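Local atomic coordinates of OTU domain-containing protein wMelOTU (Wolbachia pipientis wMel, PDB entry 6W9O), a protein that is an OTU-family deubiquitinase and bacterial effector, a cysteine protease that probably hydrolyses bonds linking ubiquitin to its targets. Residues C53-F58 / K74-C79; S121-P126 / G189-P194; V139-I144 / V182-K187; H157-N162 / N172-D177. All coordinates share one frame; numbering follows the deposited sequence.

Contact 1: C53-F58 / K74-C79; sequences CFFDSF and KLRNDC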
loop_
_atom_site.group_PDB
_atom_site.type_symbol
_atom_site.label_atom_id
_atom_site.label_comp_id
_atom_site.label_asym_id
_atom_site.label_seq_id
_atom_site.Cartn_x
_atom_site.Cartn_y
_atom_site.Cartn_z
ATOM N N CYS A 53 -2.363 -8.934 3.386
ATOM C CA CYS A 53 -1.034 -8.731 2.792
ATOM C C CYS A 53 -0.830 -7.325 2.255
ATOM O O CYS A 53 0.313 -6.869 2.202
ATOM C CB CYS A 53 -0.788 -9.735 1.660
ATOM S SG CYS A 53 -1.893 -9.574 0.224
ATOM N N PHE A 54 -1.882 -6.635 1.777
ATOM C CA PHE A 54 -1.655 -5.280 1.282
ATOM C C PHE A 54 -1.217 -4.395 2.418
ATOM O O PHE A 54 -0.206 -3.672 2.309
ATOM C CB PHE A 54 -2.961 -4.687 0.674
ATOM C CG PHE A 54 -2.827 -3.240 0.382
ATOM C CD1 PHE A 54 -2.058 -2.805 -0.719
ATOM C CD2 PHE A 54 -3.351 -2.326 1.255
ATOM C CE1 PHE A 54 -1.824 -1.469 -0.931
ATOM C CE2 PHE A 54 -3.137 -0.965 1.065
ATOM C CZ PHE A 54 -2.346 -0.532 -0.035
ATOM N N PHE A 55 -1.962 -4.442 3.515
ATOM C CA PHE A 55 -1.671 -3.586 4.669
ATOM C C PHE A 55 -0.329 -3.934 5.277
ATOM O O PHE A 55 0.441 -3.024 5.687
ATOM C CB PHE A 55 -2.796 -3.760 5.697
ATOM C CG PHE A 55 -4.149 -3.369 5.129
ATOM C CD1 PHE A 55 -4.525 -2.050 5.014
ATOM C CD2 PHE A 55 -5.010 -4.370 4.686
ATOM C CE1 PHE A 55 -5.731 -1.701 4.458
ATOM C CE2 PHE A 55 -6.231 -4.015 4.135
ATOM C CZ PHE A 55 -6.594 -2.701 4.029
ATOM N N ASP A 56 -0.027 -5.224 5.362
ATOM C CA ASP A 56 1.256 -5.652 5.943
ATOM C C ASP A 56 2.424 -5.259 5.040
ATOM O O ASP A 56 3.515 -4.906 5.554
ATOM C CB ASP A 56 1.237 -7.160 6.153
ATOM C CG ASP A 56 2.377 -7.637 7.049
ATOM O OD1 ASP A 56 2.483 -7.069 8.166
ATOM O OD2 ASP A 56 3.088 -8.625 6.706
ATOM N N SER A 57 2.262 -5.334 3.726
ATOM C CA SER A 57 3.345 -4.908 2.825
ATOM C C SER A 57 3.570 -3.408 2.931
ATOM O O SER A 57 4.727 -2.937 3.068
ATOM C CB SER A 57 2.960 -5.254 1.379
ATOM O OG SER A 57 2.863 -6.658 1.219
ATOM N N PHE A 58 2.483 -2.623 2.942
ATOM C CA PHE A 58 2.597 -1.173 3.117
ATOM C C PHE A 58 3.257 -0.840 4.446
ATOM O O PHE A 58 4.153 0.006 4.503
ATOM C CB PHE A 58 1.181 -0.559 3.050
ATOM C CG PHE A 58 1.149 0.950 3.027
ATOM C CD1 PHE A 58 0.953 1.642 1.815
ATOM C CD2 PHE A 58 1.272 1.693 4.216
ATOM C CE1 PHE A 58 0.944 3.046 1.809
ATOM C CE2 PHE A 58 1.212 3.096 4.183
ATOM C CZ PHE A 58 1.094 3.741 2.944
ATOM N N LYS A 74 -4.117 -1.143 12.491
ATOM C CA LYS A 74 -4.255 0.303 12.544
ATOM C C LYS A 74 -4.442 0.879 11.141
ATOM O O LYS A 74 -5.226 1.813 10.975
ATOM C CB LYS A 74 -3.006 0.898 13.214
ATOM C CG LYS A 74 -2.948 2.456 13.218
ATOM C CD LYS A 74 -4.077 3.115 13.933
ATOM C CE LYS A 74 -3.728 4.596 14.222
ATOM N NZ LYS A 74 -4.877 5.251 14.924
ATOM N N LEU A 75 -3.763 0.313 10.126
ATOM C CA LEU A 75 -3.938 0.798 8.758
ATOM C C LEU A 75 -5.372 0.562 8.272
ATOM O O LEU A 75 -5.967 1.450 7.643
ATOM C CB LEU A 75 -2.936 0.157 7.795
ATOM C CG LEU A 75 -1.504 0.548 8.150
ATOM C CD1 LEU A 75 -0.602 -0.309 7.275
ATOM C CD2 LEU A 75 -1.229 2.039 7.848
ATOM N N ARG A 76 -5.970 -0.597 8.612
ATOM C CA ARG A 76 -7.394 -0.797 8.292
ATOM C C ARG A 76 -8.245 0.223 9.028
ATOM O O ARG A 76 -9.176 0.797 8.459
ATOM C CB ARG A 76 -7.844 -2.221 8.661
ATOM C CG ARG A 76 -7.260 -3.305 7.745
ATOM C CD ARG A 76 -7.762 -4.669 8.219
ATOM N NE ARG A 76 -7.322 -5.756 7.320
ATOM C CZ ARG A 76 -7.937 -6.073 6.173
ATOM N NH1 ARG A 76 -9.016 -5.389 5.733
ATOM N NH2 ARG A 76 -7.452 -7.089 5.453
ATOM N N ASN A 77 -7.922 0.502 10.309
ATOM C CA ASN A 77 -8.709 1.494 11.051
ATOM C C ASN A 77 -8.594 2.898 10.442
ATOM O O ASN A 77 -9.565 3.666 10.479
ATOM C CB ASN A 77 -8.245 1.529 12.497
ATOM C CG ASN A 77 -9.228 2.252 13.350
ATOM O OD1 ASN A 77 -10.366 1.760 13.563
ATOM N ND2 ASN A 77 -8.827 3.430 13.862
ATOM N N ASP A 78 -7.431 3.233 9.880
ATOM C CA ASP A 78 -7.267 4.528 9.199
ATOM C C ASP A 78 -8.215 4.615 8.002
ATOM O O ASP A 78 -8.770 5.683 7.700
ATOM C CB ASP A 78 -5.839 4.656 8.639
ATOM C CG ASP A 78 -4.730 4.792 9.732
ATOM O OD1 ASP A 78 -5.024 5.254 10.866
ATOM O OD2 ASP A 78 -3.587 4.414 9.375
ATOM N N CYS A 79 -8.476 3.472 7.369
ATOM C CA CYS A 79 -9.380 3.489 6.219
ATOM C C CYS A 79 -10.817 3.576 6.687
ATOM O O CYS A 79 -11.629 4.305 6.101
ATOM C CB CYS A 79 -9.147 2.220 5.378
ATOM S SG CYS A 79 -7.483 2.244 4.583
#

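Contact 2: S121-P126 / G189-P194; sequences SRWGDP and GLHFEP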
loop_
_atom_site.group_PDB
_atom_site.type_symbol
_atom_site.label_atom_id
_atom_site.label_comp_id
_atom_site.label_asym_id
_atom_site.label_seq_id
_atom_site.Cartn_x
_atom_site.Cartn_y
_atom_site.Cartn_z
ATOM N N SER A 121 -10.830 -10.663 6.006
ATOM C CA SER A 121 -11.358 -11.221 4.762
ATOM C C SER A 121 -11.415 -10.194 3.636
ATOM O O SER A 121 -11.434 -10.598 2.461
ATOM C CB SER A 121 -12.750 -11.830 4.959
ATOM O OG SER A 121 -13.654 -10.895 5.550
ATOM N N ARG A 122 -11.444 -8.890 3.929
ATOM C CA ARG A 122 -11.541 -7.865 2.893
ATOM C C ARG A 122 -10.116 -7.499 2.497
ATOM O O ARG A 122 -9.406 -6.847 3.262
ATOM C CB ARG A 122 -12.281 -6.644 3.450
ATOM C CG ARG A 122 -12.154 -5.417 2.582
ATOM C CD ARG A 122 -12.745 -5.624 1.193
ATOM N NE ARG A 122 -12.949 -4.315 0.545
ATOM C CZ ARG A 122 -14.068 -3.597 0.631
ATOM N NH1 ARG A 122 -15.127 -4.056 1.307
ATOM N NH2 ARG A 122 -14.139 -2.411 0.015
ATOM N N TRP A 123 -9.666 -7.955 1.339
ATOM C CA TRP A 123 -8.293 -7.660 0.932
ATOM C C TRP A 123 -8.135 -6.203 0.513
ATOM O O TRP A 123 -9.030 -5.590 -0.068
ATOM C CB TRP A 123 -7.842 -8.577 -0.222
ATOM C CG TRP A 123 -7.799 -9.983 0.098
ATOM C CD1 TRP A 123 -8.403 -10.635 1.157
ATOM C CD2 TRP A 123 -7.098 -10.982 -0.640
ATOM N NE1 TRP A 123 -8.121 -12.022 1.095
ATOM C CE2 TRP A 123 -7.300 -12.229 0.012
ATOM C CE3 TRP A 123 -6.326 -10.942 -1.817
ATOM C CZ2 TRP A 123 -6.768 -13.421 -0.484
ATOM C CZ3 TRP A 123 -5.792 -12.118 -2.301
ATOM C CH2 TRP A 123 -6.019 -13.346 -1.640
ATOM N N GLY A 124 -7.003 -5.602 0.851
ATOM C CA GLY A 124 -6.775 -4.192 0.513
ATOM C C GLY A 124 -6.427 -3.961 -0.960
ATOM O O GLY A 124 -5.889 -4.833 -1.658
ATOM N N ASP A 125 -6.764 -2.766 -1.438
ATOM C CA ASP A 125 -6.654 -2.381 -2.847
ATOM C C ASP A 125 -5.828 -1.102 -2.896
ATOM O O ASP A 125 -6.230 -0.076 -2.302
ATOM C CB ASP A 125 -8.089 -2.160 -3.354
ATOM C CG ASP A 125 -8.175 -1.672 -4.779
ATOM O OD1 ASP A 125 -7.138 -1.408 -5.411
ATOM O OD2 ASP A 125 -9.325 -1.594 -5.258
ATOM N N PRO A 126 -4.703 -1.094 -3.610
ATOM C CA PRO A 126 -3.883 0.150 -3.719
ATOM C C PRO A 126 -4.671 1.337 -4.205
ATOM O O PRO A 126 -4.389 2.459 -3.758
ATOM C CB PRO A 126 -2.811 -0.211 -4.755
ATOM C CG PRO A 126 -2.649 -1.703 -4.601
ATOM C CD PRO A 126 -4.057 -2.253 -4.267
ATOM N N GLY A 189 -3.602 -10.521 -9.133
ATOM C CA GLY A 189 -4.760 -10.281 -8.284
ATOM C C GLY A 189 -4.476 -9.201 -7.294
ATOM O O GLY A 189 -3.811 -8.178 -7.601
ATOM N N LEU A 190 -4.956 -9.403 -6.075
ATOM C CA LEU A 190 -4.644 -8.483 -4.968
ATOM C C LEU A 190 -3.625 -9.083 -4.000
ATOM O O LEU A 190 -3.713 -8.873 -2.786
ATOM C CB LEU A 190 -5.915 -8.066 -4.217
ATOM C CG LEU A 190 -6.836 -7.084 -4.979
ATOM C CD1 LEU A 190 -8.040 -6.722 -4.144
ATOM C CD2 LEU A 190 -6.081 -5.784 -5.397
ATOM N N HIS A 191 -2.663 -9.843 -4.534
ATOM C CA HIS A 191 -1.588 -10.431 -3.725
ATOM C C HIS A 191 -0.407 -9.486 -3.721
ATOM O O HIS A 191 0.081 -9.108 -4.796
ATOM C CB HIS A 191 -1.174 -11.754 -4.361
ATOM C CG HIS A 191 -2.246 -12.776 -4.267
ATOM N ND1 HIS A 191 -2.223 -13.804 -3.339
ATOM C CD2 HIS A 191 -3.367 -12.954 -5.006
ATOM C CE1 HIS A 191 -3.299 -14.566 -3.515
ATOM N NE2 HIS A 191 -4.032 -14.041 -4.485
ATOM N N PHE A 192 0.074 -9.128 -2.522
ATOM C CA PHE A 192 1.168 -8.166 -2.410
ATOM C C PHE A 192 2.231 -8.673 -1.454
ATOM O O PHE A 192 1.952 -9.405 -0.504
ATOM C CB PHE A 192 0.632 -6.839 -1.841
ATOM C CG PHE A 192 -0.373 -6.191 -2.755
ATOM C CD1 PHE A 192 0.060 -5.461 -3.846
ATOM C CD2 PHE A 192 -1.730 -6.355 -2.519
ATOM C CE1 PHE A 192 -0.855 -4.918 -4.734
ATOM C CE2 PHE A 192 -2.692 -5.826 -3.412
ATOM C CZ PHE A 192 -2.245 -5.086 -4.533
ATOM N N GLU A 193 3.466 -8.221 -1.696
ATOM C CA GLU A 193 4.597 -8.383 -0.778
ATOM C C GLU A 193 5.305 -7.053 -0.712
ATOM O O GLU A 193 5.232 -6.246 -1.643
ATOM C CB GLU A 193 5.590 -9.412 -1.328
ATOM C CG GLU A 193 5.125 -10.892 -1.284
ATOM C CD GLU A 193 5.622 -11.682 -2.516
ATOM O OE1 GLU A 193 5.350 -11.243 -3.653
ATOM O OE2 GLU A 193 6.290 -12.709 -2.365
ATOM N N PRO A 194 6.018 -6.759 0.382
ATOM C CA PRO A 194 6.784 -5.514 0.463
ATOM C C PRO A 194 8.048 -5.663 -0.390
ATOM O O PRO A 194 8.663 -6.725 -0.484
ATOM C CB PRO A 194 7.151 -5.424 1.966
ATOM C CG PRO A 194 7.285 -6.848 2.387
ATOM C CD PRO A 194 6.140 -7.593 1.604
HETATM O O HOH W 1 -4.711 -7.253 -0.850
#

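Contact 3: V139-I144 / V182-K187; sequences VKLHVI and VHIINK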
loop_
_atom_site.group_PDB
_atom_site.type_symbol
_atom_site.label_atom_id
_atom_site.label_comp_id
_atom_site.label_asym_id
_atom_site.label_seq_id
_atom_site.Cartn_x
_atom_site.Cartn_y
_atom_site.Cartn_z
ATOM N N VAL A 139 2.942 9.879 2.067
ATOM C CA VAL A 139 3.799 9.074 1.137
ATOM C C VAL A 139 3.191 8.716 -0.255
ATOM O O VAL A 139 1.959 8.919 -0.666
ATOM C CB VAL A 139 4.248 7.769 1.822
ATOM C CG1 VAL A 139 5.076 8.030 3.069
ATOM C CG2 VAL A 139 3.061 6.870 2.131
ATOM N N LYS A 140 4.124 8.438 -1.147
ATOM C CA LYS A 140 3.682 7.945 -2.470
ATOM C C LYS A 140 3.848 6.443 -2.432
ATOM O O LYS A 140 4.803 5.945 -1.843
ATOM C CB LYS A 140 4.582 8.483 -3.579
ATOM C CG LYS A 140 4.492 9.969 -3.747
ATOM C CD LYS A 140 5.792 10.519 -4.334
ATOM C CE LYS A 140 6.740 10.851 -3.162
ATOM N NZ LYS A 140 7.939 11.681 -3.524
ATOM N N LEU A 141 2.921 5.698 -3.054
ATOM C CA LEU A 141 2.979 4.242 -3.041
ATOM C C LEU A 141 3.349 3.766 -4.450
ATOM O O LEU A 141 2.603 4.016 -5.424
ATOM C CB LEU A 141 1.599 3.708 -2.680
ATOM C CG LEU A 141 1.426 2.219 -2.902
ATOM C CD1 LEU A 141 2.400 1.368 -2.094
ATOM C CD2 LEU A 141 -0.030 1.822 -2.483
ATOM N N HIS A 142 4.470 3.066 -4.581
ATOM C CA HIS A 142 4.923 2.475 -5.832
ATOM C C HIS A 142 4.551 1.002 -5.814
ATOM O O HIS A 142 4.875 0.273 -4.857
ATOM C CB HIS A 142 6.454 2.598 -5.863
ATOM C CG HIS A 142 7.119 1.838 -6.970
ATOM N ND1 HIS A 142 8.315 1.177 -6.751
ATOM C CD2 HIS A 142 6.746 1.566 -8.254
ATOM C CE1 HIS A 142 8.691 0.599 -7.889
ATOM N NE2 HIS A 142 7.739 0.798 -8.803
ATOM N N VAL A 143 3.785 0.569 -6.828
ATOM C CA VAL A 143 3.401 -0.833 -6.977
ATOM C C VAL A 143 4.080 -1.347 -8.229
ATOM O O VAL A 143 3.934 -0.744 -9.305
ATOM C CB VAL A 143 1.875 -0.986 -7.085
ATOM C CG1 VAL A 143 1.556 -2.490 -7.110
ATOM C CG2 VAL A 143 1.148 -0.290 -5.925
ATOM N N ILE A 144 4.808 -2.453 -8.112
ATOM C CA ILE A 144 5.317 -3.151 -9.295
ATOM C C ILE A 144 4.298 -4.236 -9.622
ATOM O O ILE A 144 4.078 -5.122 -8.785
ATOM C CB ILE A 144 6.676 -3.789 -9.001
ATOM C CG1 ILE A 144 7.705 -2.714 -8.606
ATOM C CG2 ILE A 144 7.175 -4.473 -10.264
ATOM C CD1 ILE A 144 9.165 -3.286 -8.343
ATOM N N VAL A 182 6.932 4.543 -0.672
ATOM C CA VAL A 182 6.933 3.182 -0.174
ATOM C C VAL A 182 6.718 2.255 -1.372
ATOM O O VAL A 182 6.231 2.670 -2.440
ATOM C CB VAL A 182 5.877 2.964 0.921
ATOM C CG1 VAL A 182 6.247 3.824 2.173
ATOM C CG2 VAL A 182 4.542 3.379 0.444
ATOM N N HIS A 183 7.141 0.989 -1.240
ATOM C CA HIS A 183 7.231 0.086 -2.399
ATOM C C HIS A 183 6.650 -1.275 -2.080
ATOM O O HIS A 183 7.023 -1.887 -1.081
ATOM C CB HIS A 183 8.719 -0.153 -2.796
ATOM C CG HIS A 183 9.470 1.110 -3.069
ATOM N ND1 HIS A 183 9.572 1.659 -4.331
ATOM C CD2 HIS A 183 10.213 1.891 -2.239
ATOM C CE1 HIS A 183 10.315 2.766 -4.253
ATOM N NE2 HIS A 183 10.725 2.914 -2.999
ATOM N N ILE A 184 5.779 -1.768 -2.980
ATOM C CA ILE A 184 5.240 -3.117 -2.834
ATOM C C ILE A 184 5.195 -3.758 -4.202
ATOM O O ILE A 184 5.238 -3.082 -5.238
ATOM C CB ILE A 184 3.848 -3.146 -2.155
ATOM C CG1 ILE A 184 2.813 -2.535 -3.112
ATOM C CG2 ILE A 184 3.873 -2.408 -0.802
ATOM C CD1 ILE A 184 1.403 -2.514 -2.465
ATOM N N ILE A 185 5.156 -5.076 -4.203
ATOM C CA ILE A 185 5.135 -5.830 -5.463
ATOM C C ILE A 185 3.871 -6.668 -5.524
ATOM O O ILE A 185 3.430 -7.220 -4.509
ATOM C CB ILE A 185 6.441 -6.622 -5.672
ATOM C CG1 ILE A 185 6.491 -7.341 -7.031
ATOM C CG2 ILE A 185 6.726 -7.558 -4.535
ATOM C CD1 ILE A 185 8.009 -7.583 -7.485
ATOM N N ASN A 186 3.241 -6.670 -6.693
ATOM C CA ASN A 186 1.915 -7.299 -6.921
ATOM C C ASN A 186 2.097 -8.414 -7.945
ATOM O O ASN A 186 2.135 -8.164 -9.157
ATOM C CB ASN A 186 0.987 -6.192 -7.418
ATOM C CG ASN A 186 -0.425 -6.655 -7.767
ATOM O OD1 ASN A 186 -1.065 -6.056 -8.648
ATOM N ND2 ASN A 186 -0.908 -7.708 -7.121
ATOM N N LYS A 187 2.191 -9.664 -7.484
ATOM C CA LYS A 187 2.392 -10.739 -8.457
ATOM C C LYS A 187 1.160 -11.026 -9.315
ATOM O O LYS A 187 1.287 -11.483 -10.445
ATOM C CB LYS A 187 2.891 -12.004 -7.780
ATOM C CG LYS A 187 1.908 -12.574 -6.795
ATOM C CD LYS A 187 2.367 -13.998 -6.397
ATOM C CE LYS A 187 1.672 -14.476 -5.148
ATOM N NZ LYS A 187 2.578 -15.420 -4.387
#

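Contact 4: H157-N162 / N172-D177; sequences HELIDN and NKVDYD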
loop_
_atom_site.group_PDB
_atom_site.type_symbol
_atom_site.label_atom_id
_atom_site.label_comp_id
_atom_site.label_asym_id
_atom_site.label_seq_id
_atom_site.Cartn_x
_atom_site.Cartn_y
_atom_site.Cartn_z
ATOM N N HIS A 157 5.005 -0.323 -13.657
ATOM C CA HIS A 157 5.175 0.444 -12.442
ATOM C C HIS A 157 4.024 1.435 -12.328
ATOM O O HIS A 157 3.782 2.209 -13.262
ATOM C CB HIS A 157 6.511 1.167 -12.544
ATOM C CG HIS A 157 7.667 0.224 -12.561
ATOM N ND1 HIS A 157 8.266 -0.211 -11.391
ATOM C CD2 HIS A 157 8.313 -0.399 -13.568
ATOM C CE1 HIS A 157 9.242 -1.055 -11.694
ATOM N NE2 HIS A 157 9.288 -1.187 -13.009
ATOM N N GLU A 158 3.352 1.431 -11.184
ATOM C CA GLU A 158 2.282 2.365 -10.883
ATOM C C GLU A 158 2.708 3.193 -9.681
ATOM O O GLU A 158 3.398 2.703 -8.770
ATOM C CB GLU A 158 0.967 1.635 -10.523
ATOM N N LEU A 159 2.308 4.454 -9.679
ATOM C CA LEU A 159 2.546 5.330 -8.550
ATOM C C LEU A 159 1.225 5.921 -8.120
ATOM O O LEU A 159 0.488 6.451 -8.964
ATOM C CB LEU A 159 3.458 6.476 -8.961
ATOM C CG LEU A 159 4.922 6.103 -8.940
ATOM C CD1 LEU A 159 5.701 7.222 -9.697
ATOM C CD2 LEU A 159 5.409 6.033 -7.490
ATOM N N ILE A 160 0.908 5.774 -6.843
ATOM C CA ILE A 160 -0.332 6.238 -6.244
ATOM C C ILE A 160 0.039 7.298 -5.220
ATOM O O ILE A 160 1.033 7.151 -4.504
ATOM C CB ILE A 160 -1.091 5.073 -5.586
ATOM C CG1 ILE A 160 -1.590 4.154 -6.728
ATOM C CG2 ILE A 160 -2.329 5.544 -4.815
ATOM C CD1 ILE A 160 -1.791 2.767 -6.323
ATOM N N ASP A 161 -0.716 8.382 -5.180
ATOM C CA ASP A 161 -0.542 9.303 -4.045
ATOM C C ASP A 161 -1.905 9.777 -3.602
ATOM O O ASP A 161 -2.939 9.159 -3.912
ATOM C CB ASP A 161 0.439 10.422 -4.397
ATOM C CG ASP A 161 -0.077 11.356 -5.479
ATOM O OD1 ASP A 161 0.720 12.244 -5.879
ATOM O OD2 ASP A 161 -1.244 11.243 -5.937
ATOM N N ASN A 162 -1.920 10.844 -2.809
ATOM C CA ASN A 162 -3.185 11.250 -2.223
ATOM C C ASN A 162 -4.197 11.632 -3.295
ATOM O O ASN A 162 -5.422 11.596 -3.026
ATOM C CB ASN A 162 -2.962 12.395 -1.219
ATOM C CG ASN A 162 -2.397 13.636 -1.847
ATOM O OD1 ASN A 162 -1.439 13.599 -2.616
ATOM N ND2 ASN A 162 -2.988 14.769 -1.507
ATOM N N ASN A 172 6.811 11.151 -13.963
ATOM C CA ASN A 172 6.630 10.566 -12.643
ATOM C C ASN A 172 7.465 9.297 -12.541
ATOM O O ASN A 172 6.961 8.209 -12.269
ATOM C CB ASN A 172 5.160 10.254 -12.369
ATOM C CG ASN A 172 4.316 11.494 -12.273
ATOM O OD1 ASN A 172 4.343 12.192 -11.265
ATOM N ND2 ASN A 172 3.553 11.778 -13.321
ATOM N N LYS A 173 8.765 9.430 -12.780
ATOM C CA LYS A 173 9.637 8.267 -12.675
ATOM C C LYS A 173 9.709 7.811 -11.227
ATOM O O LYS A 173 9.721 8.622 -10.296
ATOM C CB LYS A 173 11.051 8.605 -13.205
ATOM C CG LYS A 173 11.119 9.095 -14.638
ATOM C CD LYS A 173 12.560 9.143 -15.187
ATOM C CE LYS A 173 12.624 9.619 -16.616
ATOM N NZ LYS A 173 12.288 11.069 -16.787
ATOM N N VAL A 174 9.774 6.496 -11.023
ATOM C CA VAL A 174 9.938 5.979 -9.675
ATOM C C VAL A 174 11.298 6.413 -9.169
ATOM O O VAL A 174 12.288 6.292 -9.882
ATOM C CB VAL A 174 9.879 4.443 -9.719
ATOM C CG1 VAL A 174 10.060 3.859 -8.336
ATOM C CG2 VAL A 174 8.504 3.995 -10.341
ATOM N N ASP A 175 11.349 6.860 -7.924
ATOM C CA ASP A 175 12.609 7.317 -7.328
ATOM C C ASP A 175 12.901 6.345 -6.195
ATOM O O ASP A 175 12.234 6.391 -5.159
ATOM C CB ASP A 175 12.398 8.724 -6.765
ATOM C CG ASP A 175 13.664 9.324 -6.216
ATOM O OD1 ASP A 175 14.641 8.574 -5.969
ATOM O OD2 ASP A 175 13.692 10.573 -6.101
ATOM N N TYR A 176 13.922 5.493 -6.373
ATOM C CA TYR A 176 14.279 4.516 -5.355
ATOM C C TYR A 176 15.168 5.098 -4.261
ATOM O O TYR A 176 15.581 4.348 -3.358
ATOM C CB TYR A 176 14.979 3.336 -6.037
ATOM C CG TYR A 176 14.040 2.449 -6.862
ATOM C CD1 TYR A 176 13.248 1.511 -6.227
ATOM C CD2 TYR A 176 13.995 2.541 -8.232
ATOM C CE1 TYR A 176 12.404 0.662 -6.930
ATOM C CE2 TYR A 176 13.138 1.689 -8.975
ATOM C CZ TYR A 176 12.387 0.766 -8.279
ATOM O OH TYR A 176 11.524 -0.097 -9.000
ATOM N N ASP A 177 15.462 6.400 -4.312
ATOM C CA ASP A 177 16.208 7.077 -3.253
ATOM C C ASP A 177 15.338 8.043 -2.473
ATOM O O ASP A 177 15.858 8.842 -1.703
ATOM C CB ASP A 177 17.394 7.828 -3.852
ATOM C CG ASP A 177 18.374 6.884 -4.521
ATOM O OD1 ASP A 177 18.886 5.966 -3.830
ATOM O OD2 ASP A 177 18.591 6.983 -5.738
#

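Contact 1: C53-F58 / K74-C79
R76 and F55 carry the contact between helices 72-84 and 53-66. From CB the R76 chain turns to CG (anti to the carbonyl carbon, chi1 -71°), which sets that methylene squarely over the F55 ring, 3.7 Å from the centroid, a CH-pi contact. From there the chain runs extended, and NE passes above the CD2-CE2 edge bond of the ring. At the tip, CZ comes to 3.4 Å from F55 CE2, the carbon lying over the guanidinium face; since the two planes are 44° apart, this is a tilted approach and not a flat stack. NH1 bonds to the carbonyls of I117 and R122, and NH2 to OG of S52, just ahead of helix 53-66, which fixes the rotation of the group. The far face of the F55 ring is covered by CD2 of F54, so the phenyl is sandwiched. Beside it, L75 slides past in the opposing sense, its CB 3.9 Å from F55 CD1; its CD1 lies 3.3 Å from F55 O and continues to the F58 ring. C79 SG closes the F55 edge at 4.3 Å from CE1. The short helical axes approach to 10.1 Å at 108°. This packing joins helix 72-84 to the helix that opens with C53, which by its sequence and place probably corresponds to the nucleophile-bearing helix of OTU cysteine proteases.

Contact 2: S121-P126 / G189-P194
W123 points the edge of its six-membered ring at the face of H191 in a T-shaped pair, with centroids 4.8 Å apart and planes at 88°. The closest atoms are W123 CZ3 and H191 NE2, 3.4 Å apart, with CZ3 displaced toward the rim of the imidazole. On the same indole, CE3 meets L190 CB at 3.8 Å, the leucine carbon lying at the indole edge in its plane. L190 holds its branch beside its own backbone N (chi1 -72°), which carries both methyls toward the carbonyl of G124. Further along, P126 and F192 approach from opposite directions: P126 CD sits 3.4 Å from F192 CZ, and CG touches the same carbon. Between these two groups of contacts a water bridges the backbones, donating to G124 O at 2.8 Å and to L190 O at 2.7 Å, and it lies in plane at the edge of the F192 ring. In the next shell, D125 caps helix 126-137 through OD1 to the N of D127, while its own N is bound by E129; N186 ND2 holds the carbonyls of G189 and H191. H191 probably corresponds to the catalytic histidine of OTU proteases. The loop ahead of helix 126-137 is thereby laid against the start of strand 191-197, with F54 of helix 53-66 against both P126 and F192, and L141 and V143 of strand 140-146 also touching P126.

Contact 3: V139-I144 / V182-K187
H142 and H183 meet on one face of the central sheet of the OTU-like fold, where strands 140-146 and 181-188 run parallel. Their rings stand nearly perpendicular, at 89°, and join rim to rim, each ND1 lying 2.8 Å from the other in a hydrogen bond that either ring could donate. The H142 imidazole reaches this place because its CG is anti to the backbone N (chi1 170°); its NE2 continues to H157 ND1, so the three histidines form a hydrogen-bonded chain. On the opposite face, where helix 53-66 packs, the contact is mainly aliphatic. There L141 CD1 is wedged between V182 CG2, at 3.9 Å, and I184 CD1, at 4.0 Å, while V143 and I184 lie side by side and point the same way. Five backbone hydrogen bonds zip the strands together. The straightest of them runs from H142 N to V182 O, 2.8 Å long with an angle of 173° at the hydrogen.

Contact 4: H157-N162 / N172-D177
The loop between strands 164-167 and 181-188 folds back over strand 155-161 of the OTU-like sheet, where V174 and Y176 meet H157, and N172 and V174 meet L159. The packing is sparse and mostly apolar, and lies near the surface. V174 turns CG2 anti to its carbonyl carbon, toward H157 and L159, which makes it the shared methyl, 4.1 Å from H157 CB and 4.3 Å from L159 CD1; that leucine methyl also abuts the backbone of N172, whose exact position is less certain because the residue is modelled in two conformers. Y176 crosses the H157 side chain at about a right angle and brings its hydroxyl obliquely to the imidazole, whose ND1 is taken up by H142, OH being 3.7 Å from H157 CE1. Within the loop, V174 CG1 rests on one face of the Y176 ring, toward the rim and 3.8 Å above its plane. An Asx turn spans D175 to D177: the N of D177 donates to D175 OD1 at 2.9 Å, meeting it on the anti side and 32° out of the carboxylate plane.

Overall arrangement
Along the chain contact 1 closes first; contact 2 then encloses the other two, contact 3 nested inside it and contact 4 inside contact 3. Contacts 2, 3 and 4 all reach one mixed sheet, where strands 191-197, 181-188, 140-146 and 155-161 are successive neighbours, while helix 53-66 of contact 1 packs on the sheet through F54, S57 and F58. Centres of contacts 3 and 4 are about 8 Å apart, those of 1 and 2 about 10 Å, and those of 1 and 4 about 19 Å. C53, at the start of helix 53-66, and H191 of contact 2, the likely catalytic pair, lie near each other, away from the loop of contact 4.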